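Local coordinates for beta-N-acetylhexosaminidase (Akkermansia muciniphila, PDB 6JEB), which hydrolyses terminal, non-reducing N-acetylhexosamine residues from N-acetyl-beta-D-hexosaminides, including unbranched N-glycans and chitobiose, as a glycoside hydrolase of family 20, at residues A[36-41]-A[85-90]; A[5-10]-A[117-122]; A[151-156]-A[214-219]. One frame throughout, in Å; residues are numbered along the deposited sequence.

Contact 1: residues A[36-41]-A[85-90]; sequences TDAYRL and TDKPRY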
# COMPACT_ATOMS: atom_id res chain seq x y z
N THR A 36 -23.13 4.56 -1.67
CA THR A 36 -22.75 3.30 -2.30
C THR A 36 -21.68 2.55 -1.52
O THR A 36 -21.53 1.34 -1.72
CB THR A 36 -22.29 3.51 -3.75
OG1 THR A 36 -21.14 4.37 -3.77
CG2 THR A 36 -23.40 4.14 -4.57
N ASP A 37 -20.95 3.24 -0.65
CA ASP A 37 -19.92 2.65 0.20
C ASP A 37 -20.40 2.37 1.62
O ASP A 37 -19.59 2.05 2.49
CB ASP A 37 -18.67 3.55 0.24
CG ASP A 37 -18.98 4.95 0.78
OD1 ASP A 37 -20.13 5.40 0.69
OD2 ASP A 37 -18.06 5.62 1.29
N ALA A 38 -21.71 2.47 1.86
CA ALA A 38 -22.27 2.41 3.21
C ALA A 38 -23.17 1.19 3.37
O ALA A 38 -23.72 0.66 2.39
CB ALA A 38 -23.06 3.68 3.50
N TYR A 39 -23.32 0.74 4.61
CA TYR A 39 -24.24 -0.36 4.90
C TYR A 39 -24.90 -0.12 6.26
O TYR A 39 -24.42 0.66 7.09
CB TYR A 39 -23.54 -1.75 4.85
CG TYR A 39 -22.57 -1.95 5.99
CD1 TYR A 39 -22.99 -2.47 7.21
CD2 TYR A 39 -21.23 -1.59 5.85
CE1 TYR A 39 -22.12 -2.62 8.27
CE2 TYR A 39 -20.34 -1.75 6.90
CZ TYR A 39 -20.80 -2.25 8.11
OH TYR A 39 -19.94 -2.39 9.18
N ARG A 40 -26.01 -0.82 6.46
CA ARG A 40 -26.67 -0.91 7.76
C ARG A 40 -26.91 -2.38 8.04
O ARG A 40 -27.56 -3.08 7.25
CB ARG A 40 -28.00 -0.15 7.75
CG ARG A 40 -28.71 -0.15 9.10
CD ARG A 40 -30.13 0.42 8.99
NE ARG A 40 -30.16 1.69 8.27
CZ ARG A 40 -30.70 1.88 7.07
NH1 ARG A 40 -31.30 0.87 6.44
NH2 ARG A 40 -30.65 3.07 6.50
N LEU A 41 -26.36 -2.87 9.15
CA LEU A 41 -26.47 -4.28 9.51
C LEU A 41 -27.20 -4.35 10.84
O LEU A 41 -26.74 -3.79 11.83
CB LEU A 41 -25.08 -4.91 9.61
CG LEU A 41 -25.03 -6.39 9.97
CD1 LEU A 41 -25.69 -7.25 8.90
CD2 LEU A 41 -23.59 -6.82 10.18
N THR A 85 -24.48 1.09 11.59
CA THR A 85 -24.59 1.92 10.39
C THR A 85 -23.20 2.46 10.12
O THR A 85 -22.60 3.11 10.98
CB THR A 85 -25.57 3.08 10.62
OG1 THR A 85 -26.80 2.56 11.15
CG2 THR A 85 -25.86 3.80 9.30
N ASP A 86 -22.67 2.18 8.93
CA ASP A 86 -21.23 2.28 8.76
C ASP A 86 -20.87 2.76 7.36
O ASP A 86 -21.50 2.37 6.37
CB ASP A 86 -20.63 0.89 9.00
CG ASP A 86 -19.18 0.93 9.45
OD1 ASP A 86 -18.64 2.02 9.73
OD2 ASP A 86 -18.59 -0.17 9.52
N LYS A 87 -19.83 3.60 7.29
CA LYS A 87 -19.34 4.18 6.05
C LYS A 87 -17.93 4.66 6.36
O LYS A 87 -17.70 5.18 7.46
CB LYS A 87 -20.23 5.37 5.63
CG LYS A 87 -19.88 6.01 4.29
CD LYS A 87 -20.73 7.25 4.03
CE LYS A 87 -20.40 7.87 2.68
NZ LYS A 87 -18.91 8.04 2.49
N PRO A 88 -16.97 4.52 5.45
CA PRO A 88 -15.59 4.88 5.77
C PRO A 88 -15.33 6.38 5.78
O PRO A 88 -15.85 7.14 4.96
CB PRO A 88 -14.78 4.23 4.64
CG PRO A 88 -15.74 4.15 3.50
CD PRO A 88 -17.07 3.82 4.15
N ARG A 89 -14.44 6.77 6.69
CA ARG A 89 -13.97 8.15 6.76
C ARG A 89 -13.23 8.54 5.48
O ARG A 89 -13.44 9.64 4.95
CB ARG A 89 -13.06 8.33 7.97
CG ARG A 89 -12.52 9.74 8.12
CD ARG A 89 -11.57 9.89 9.29
NE ARG A 89 -11.10 11.27 9.41
CZ ARG A 89 -10.07 11.66 10.17
NH1 ARG A 89 -9.38 10.77 10.88
NH2 ARG A 89 -9.73 12.94 10.20
N TYR A 90 -12.36 7.66 4.98
CA TYR A 90 -11.55 7.94 3.81
C TYR A 90 -11.77 6.89 2.73
O TYR A 90 -11.91 5.70 3.04
CB TYR A 90 -10.06 7.96 4.14
CG TYR A 90 -9.63 9.15 4.93
CD1 TYR A 90 -9.55 10.41 4.35
CD2 TYR A 90 -9.29 9.02 6.28
CE1 TYR A 90 -9.13 11.51 5.08
CE2 TYR A 90 -8.88 10.12 7.02
CZ TYR A 90 -8.81 11.36 6.42
OH TYR A 90 -8.39 12.44 7.16
O HOH W 1 -29.24 3.55 10.51
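Residues 36-41 and 85-90 run antiparallel, their touching parts 160° apart in direction, and pair through Y39 and D86. This is a hydrogen-bonded pair: Y39 N donates to D86 O at 3.0 Å, and D86 N returns the bond to Y39 O over the same distance. The next pair, R40 with T85, is non-hydrogen-bonded, and the CA of T85 leans on Y39 O in a CA-H...O contact. The CA of A38 makes a similar contact with D86 O. Here strand 39-44 begins and strand 79-86 ends, in the mixed sheet of the domain that accompanies the catalytic barrel in family 20 enzymes; helix 55-73 packs against the face carrying Y39 and D86. On that face the two side chains lie alongside each other, ring and carboxylate planes 74° apart. With its CG between the backbone N and the carbonyl carbon (chi1 69°), Y39 turns a ring face to D86, whose CB sits 3.3 Å from Y39 CZ. The stronger hydrogen bond of the Y39 hydroxyl is with T64 OG1 of that helix; the contact of Y39 OH with D86 OD2, at 2.6 Å, is weak. The other carboxylate oxygen of D86 is held by W426 and the backbone of S11. On the opposite face, one water, in the plane of the R40 guanidinium, accepts from R40 NE and bonds to T85 OG1. At the loop end a salt bridge joins K87 NZ to the syn lone pair of D37 OD2 at 2.8 Å. The same OD2 lies 3.5 Å from P88 CD.

Contact 2: residues A[5-10]-A[117-122]; sequences SIIPEP and AYYKFN
A Schellman motif ending helix 106-118 meets the N-terminal loop here: I7 and P8 pack on Y119 and K120, the latter being the C-prime residue with positive phi. The I7 side chain runs alongside Y119, with I7 CG2 3.8 Å from Y119 CD1 and I7 CB in plane at the ring edge. A face of the same ring receives CD2 of the neighbouring Y118, and Y119 OH bonds to H444 of helix 434-452. Losing the Y119 ring to an alanine is likely to open a gap beside I7 and leave H444 without its hydroxyl partner. P8, which follows a cis peptide bond, sets its CD 3.4 Å from Y119 O. In the architecture of family 20 enzymes, this joins the segment leading into the small sheet domain to a helix of the catalytic TIM barrel, all six touching residues being buried. The polar link runs through K120 and two waters. The K120 chain runs extended and bends at its last torsion (chi4 77°), which brings NZ 4.1 Å from P8 CD. One water accepts from K120 NZ at 2.8 Å and donates to both I7 O and Y118 O, tying the loop to the helix end; a second accepts from K120 NZ and donates to P8 O at 2.7 Å. A further bond, from K120 NZ to T64, brings helix 55-73 into the same buried network.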
# COMPACT_ATOMS: atom_id res chain seq x y z
N SER A 5 -16.72 -6.67 18.65
CA SER A 5 -15.29 -6.47 18.45
C SER A 5 -14.97 -6.36 16.97
O SER A 5 -14.23 -7.18 16.42
CB SER A 5 -14.49 -7.60 19.09
OG SER A 5 -14.61 -7.52 20.50
N ILE A 6 -15.53 -5.34 16.32
CA ILE A 6 -15.35 -5.13 14.89
C ILE A 6 -14.22 -4.14 14.69
O ILE A 6 -14.23 -3.04 15.26
CB ILE A 6 -16.65 -4.59 14.26
CG1 ILE A 6 -17.81 -5.56 14.47
CG2 ILE A 6 -16.43 -4.26 12.78
CD1 ILE A 6 -19.17 -4.88 14.41
N ILE A 7 -13.23 -4.52 13.88
CA ILE A 7 -12.17 -3.63 13.44
C ILE A 7 -12.26 -3.55 11.92
O ILE A 7 -12.19 -4.58 11.25
CB ILE A 7 -10.77 -4.10 13.86
CG1 ILE A 7 -10.68 -4.22 15.39
CG2 ILE A 7 -9.70 -3.13 13.33
CD1 ILE A 7 -9.43 -4.97 15.87
N PRO A 8 -12.38 -2.36 11.33
CA PRO A 8 -12.42 -1.05 12.01
C PRO A 8 -13.72 -0.77 12.75
O PRO A 8 -14.78 -1.29 12.40
CB PRO A 8 -12.24 -0.05 10.86
CG PRO A 8 -12.51 -0.80 9.61
CD PRO A 8 -12.35 -2.25 9.86
N GLU A 9 -13.63 0.06 13.78
CA GLU A 9 -14.81 0.43 14.55
C GLU A 9 -15.86 1.05 13.63
O GLU A 9 -15.54 1.98 12.87
CB GLU A 9 -14.44 1.45 15.63
CG GLU A 9 -15.59 1.80 16.58
CD GLU A 9 -16.05 0.61 17.41
OE1 GLU A 9 -15.29 -0.37 17.56
OE2 GLU A 9 -17.19 0.65 17.93
N PRO A 10 -17.10 0.57 13.65
CA PRO A 10 -18.14 1.17 12.81
C PRO A 10 -18.44 2.60 13.21
O PRO A 10 -18.27 3.02 14.37
CB PRO A 10 -19.36 0.27 13.06
CG PRO A 10 -18.77 -1.06 13.46
CD PRO A 10 -17.55 -0.69 14.28
N ALA A 117 -8.51 -7.72 3.36
CA ALA A 117 -9.94 -7.57 3.11
C ALA A 117 -10.74 -7.74 4.40
O ALA A 117 -11.77 -7.09 4.59
CB ALA A 117 -10.41 -8.59 2.07
N TYR A 118 -10.26 -8.60 5.30
CA TYR A 118 -10.94 -8.81 6.58
C TYR A 118 -11.06 -7.51 7.36
O TYR A 118 -12.03 -7.33 8.11
CB TYR A 118 -10.16 -9.86 7.37
CG TYR A 118 -10.82 -10.39 8.62
CD1 TYR A 118 -11.80 -11.38 8.55
CD2 TYR A 118 -10.43 -9.95 9.88
CE1 TYR A 118 -12.38 -11.90 9.70
CE2 TYR A 118 -11.00 -10.46 11.03
CZ TYR A 118 -11.99 -11.43 10.94
OH TYR A 118 -12.56 -11.94 12.08
N TYR A 119 -10.09 -6.60 7.18
CA TYR A 119 -10.05 -5.30 7.85
C TYR A 119 -10.49 -4.14 6.95
O TYR A 119 -10.25 -2.97 7.29
CB TYR A 119 -8.65 -5.06 8.44
CG TYR A 119 -8.39 -6.05 9.55
CD1 TYR A 119 -9.02 -5.90 10.78
CD2 TYR A 119 -7.55 -7.15 9.37
CE1 TYR A 119 -8.83 -6.80 11.80
CE2 TYR A 119 -7.35 -8.07 10.40
CZ TYR A 119 -8.00 -7.89 11.61
OH TYR A 119 -7.83 -8.80 12.62
N LYS A 120 -11.15 -4.44 5.83
CA LYS A 120 -11.74 -3.44 4.94
C LYS A 120 -10.72 -2.55 4.23
O LYS A 120 -11.06 -1.44 3.80
CB LYS A 120 -12.83 -2.59 5.62
CG LYS A 120 -13.99 -3.40 6.17
CD LYS A 120 -15.09 -2.47 6.67
CE LYS A 120 -16.29 -3.22 7.25
NZ LYS A 120 -16.00 -3.76 8.62
N PHE A 121 -9.48 -3.01 4.05
CA PHE A 121 -8.60 -2.32 3.12
C PHE A 121 -9.19 -2.44 1.72
O PHE A 121 -9.81 -3.45 1.38
CB PHE A 121 -7.20 -2.93 3.13
CG PHE A 121 -6.37 -2.51 4.32
CD1 PHE A 121 -5.66 -1.32 4.28
CD2 PHE A 121 -6.30 -3.30 5.46
CE1 PHE A 121 -4.89 -0.91 5.36
CE2 PHE A 121 -5.55 -2.89 6.55
CZ PHE A 121 -4.84 -1.70 6.50
N ASN A 122 -8.99 -1.41 0.88
CA ASN A 122 -9.53 -1.46 -0.47
C ASN A 122 -8.49 -1.14 -1.55
O ASN A 122 -8.85 -1.06 -2.73
CB ASN A 122 -10.77 -0.57 -0.63
CG ASN A 122 -10.48 0.90 -0.41
OD1 ASN A 122 -9.37 1.27 -0.02
ND2 ASN A 122 -11.47 1.75 -0.64
O HOH W 2 -13.74 -5.35 9.07
O HOH W 3 -16.18 -1.43 10.07

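Contact 3: residues A[151-156]-A[214-219]; sequences REESFG and VRTTAG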
# COMPACT_ATOMS: atom_id res chain seq x y z
N ARG A 151 19.09 -11.82 -8.48
CA ARG A 151 20.25 -11.24 -7.83
C ARG A 151 21.08 -12.34 -7.17
O ARG A 151 20.59 -13.42 -6.86
CB ARG A 151 19.88 -10.12 -6.83
CG ARG A 151 19.16 -10.60 -5.59
CD ARG A 151 18.96 -9.44 -4.60
NE ARG A 151 18.30 -9.87 -3.37
CZ ARG A 151 17.00 -9.73 -3.13
NH1 ARG A 151 16.20 -9.16 -4.03
NH2 ARG A 151 16.50 -10.15 -1.97
N GLU A 152 22.36 -12.02 -6.96
CA GLU A 152 23.33 -13.03 -6.51
C GLU A 152 23.12 -13.44 -5.06
O GLU A 152 23.41 -14.59 -4.70
CB GLU A 152 24.74 -12.48 -6.71
CG GLU A 152 25.85 -13.41 -6.24
CD GLU A 152 27.19 -12.70 -6.15
OE1 GLU A 152 27.33 -11.61 -6.74
OE2 GLU A 152 28.09 -13.22 -5.46
N GLU A 153 22.65 -12.52 -4.21
CA GLU A 153 22.54 -12.77 -2.78
C GLU A 153 21.80 -11.59 -2.16
O GLU A 153 21.36 -10.67 -2.87
CB GLU A 153 23.91 -12.94 -2.11
CG GLU A 153 24.83 -11.73 -2.27
CD GLU A 153 26.15 -11.87 -1.52
OE1 GLU A 153 26.32 -12.85 -0.76
OE2 GLU A 153 27.03 -11.00 -1.69
N SER A 154 21.67 -11.61 -0.83
CA SER A 154 21.13 -10.48 -0.08
C SER A 154 22.01 -10.27 1.14
O SER A 154 22.16 -11.17 1.97
CB SER A 154 19.69 -10.76 0.36
OG SER A 154 18.90 -11.23 -0.73
N PHE A 155 22.60 -9.08 1.26
CA PHE A 155 23.39 -8.71 2.44
C PHE A 155 24.46 -9.75 2.76
O PHE A 155 24.66 -10.14 3.92
CB PHE A 155 22.48 -8.46 3.66
CG PHE A 155 21.28 -7.64 3.34
CD1 PHE A 155 21.38 -6.27 3.16
CD2 PHE A 155 20.04 -8.24 3.20
CE1 PHE A 155 20.26 -5.51 2.85
CE2 PHE A 155 18.92 -7.49 2.91
CZ PHE A 155 19.03 -6.13 2.73
N GLY A 156 25.16 -10.21 1.73
CA GLY A 156 26.27 -11.12 1.93
C GLY A 156 25.90 -12.54 2.30
O GLY A 156 26.78 -13.31 2.67
N VAL A 214 22.39 -6.53 -10.40
CA VAL A 214 21.24 -6.22 -9.56
C VAL A 214 21.73 -6.06 -8.12
O VAL A 214 22.60 -6.80 -7.65
CB VAL A 214 20.18 -7.32 -9.70
CG1 VAL A 214 18.99 -7.06 -8.77
CG2 VAL A 214 19.71 -7.43 -11.16
N ARG A 215 21.19 -5.07 -7.42
CA ARG A 215 21.72 -4.71 -6.11
C ARG A 215 21.41 -5.80 -5.09
O ARG A 215 20.32 -6.39 -5.10
CB ARG A 215 21.12 -3.38 -5.65
CG ARG A 215 21.99 -2.65 -4.63
CD ARG A 215 21.34 -1.33 -4.23
NE ARG A 215 22.12 -0.62 -3.22
CZ ARG A 215 23.01 0.33 -3.49
NH1 ARG A 215 23.28 0.67 -4.75
NH2 ARG A 215 23.66 0.94 -2.49
N THR A 216 22.38 -6.07 -4.21
CA THR A 216 22.22 -7.08 -3.18
C THR A 216 22.22 -6.49 -1.78
O THR A 216 22.15 -7.24 -0.80
CB THR A 216 23.33 -8.14 -3.28
OG1 THR A 216 24.60 -7.52 -2.99
CG2 THR A 216 23.36 -8.76 -4.67
N THR A 217 22.30 -5.17 -1.67
CA THR A 217 22.33 -4.47 -0.40
C THR A 217 21.30 -3.35 -0.45
O THR A 217 20.71 -3.07 -1.49
CB THR A 217 23.72 -3.88 -0.14
OG1 THR A 217 24.08 -3.01 -1.22
CG2 THR A 217 24.75 -5.00 -0.02
N ALA A 218 21.07 -2.72 0.70
CA ALA A 218 20.23 -1.54 0.76
C ALA A 218 21.05 -0.32 0.38
O ALA A 218 22.07 -0.43 -0.31
CB ALA A 218 19.61 -1.40 2.15
N GLY A 219 20.63 0.86 0.79
CA GLY A 219 21.31 2.07 0.40
C GLY A 219 20.78 2.64 -0.90
O GLY A 219 19.99 2.03 -1.62
O HOH W 4 23.34 -9.48 -8.13
O HOH W 5 25.65 -8.60 -0.64
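One direct hydrogen bond joins the two loops: F155 N donates to T216 O at 2.8 Å, almost straight at 173°. S154 CA adds a CA-H...O contact to the same oxygen. Of two bridging waters, the first accepts from E152 N and donates to V214 O; the second connects G156 N with T216 OG1 and bonds weakly to E153 OE2, while E153 OE1 is bonded to G158 N.

R151, its chain extended from CG to NE, carries its guanidinium to S154, with NE at 3.0 Å and NH2 at 2.9 Å from S154 OG, which lies in the guanidinium plane. R215 repeats the side-on grip inside residues 214-219: its NE and NH2 both take A218 O, from one face of the carbonyl plane. The pair illustrates how an arginine gripping one oxygen side-on can stiffen an irregular loop. Both arginines also reach outside, R151 NH1 to the carbonyl oxygens of R101 and Q132, and R215 NH1 to Q195.

The remaining contacts are van der Waals ones. T216 CB rests 3.2 Å from E153 O, and the E153 side chain crosses that of T216, CG 4.0 Å from T216 CB. R151 CB makes an apolar contact with V214 CG1 at 3.7 Å. With CG beside its backbone N (chi1 -44°), F155 swings its ring back so that CE1 comes 3.6 Å from A218 N and makes an apolar contact with A218 CB; T216 O lies over one ring face. R403 (cation-pi) and W468 (edge-to-face) also meet this ring.

Both loops belong to the catalytic TIM-barrel domain: residues 151-156 start at the end of strand 150-151 and lead toward its partner 161-162, and residues 214-219 run between helices 195-200 and 230-246, V214 packing on the first.

How the contacts relate
Contacts 1 and 2 form one neighbourhood, their centres 11 Å apart, and contact 1 is nested in the chain loop that contact 2 closes. They touch where D86 OD1 approaches P10 CA at 3.2 Å, and T64 of helix 55-73 bonds to a side chain from each. Contact 3 stands on the opposite side of the chain's centre, about 37 Å from contact 2 and 45 Å from contact 1, centre to centre. It is the one beside the active site: the F155 side chain lies about 4 Å from that of substrate-binding E402, and A218's about 11 Å from the bound acetamide. In contact 2, the Y119 side chain is about 11 Å from that of L353, another substrate-binding residue.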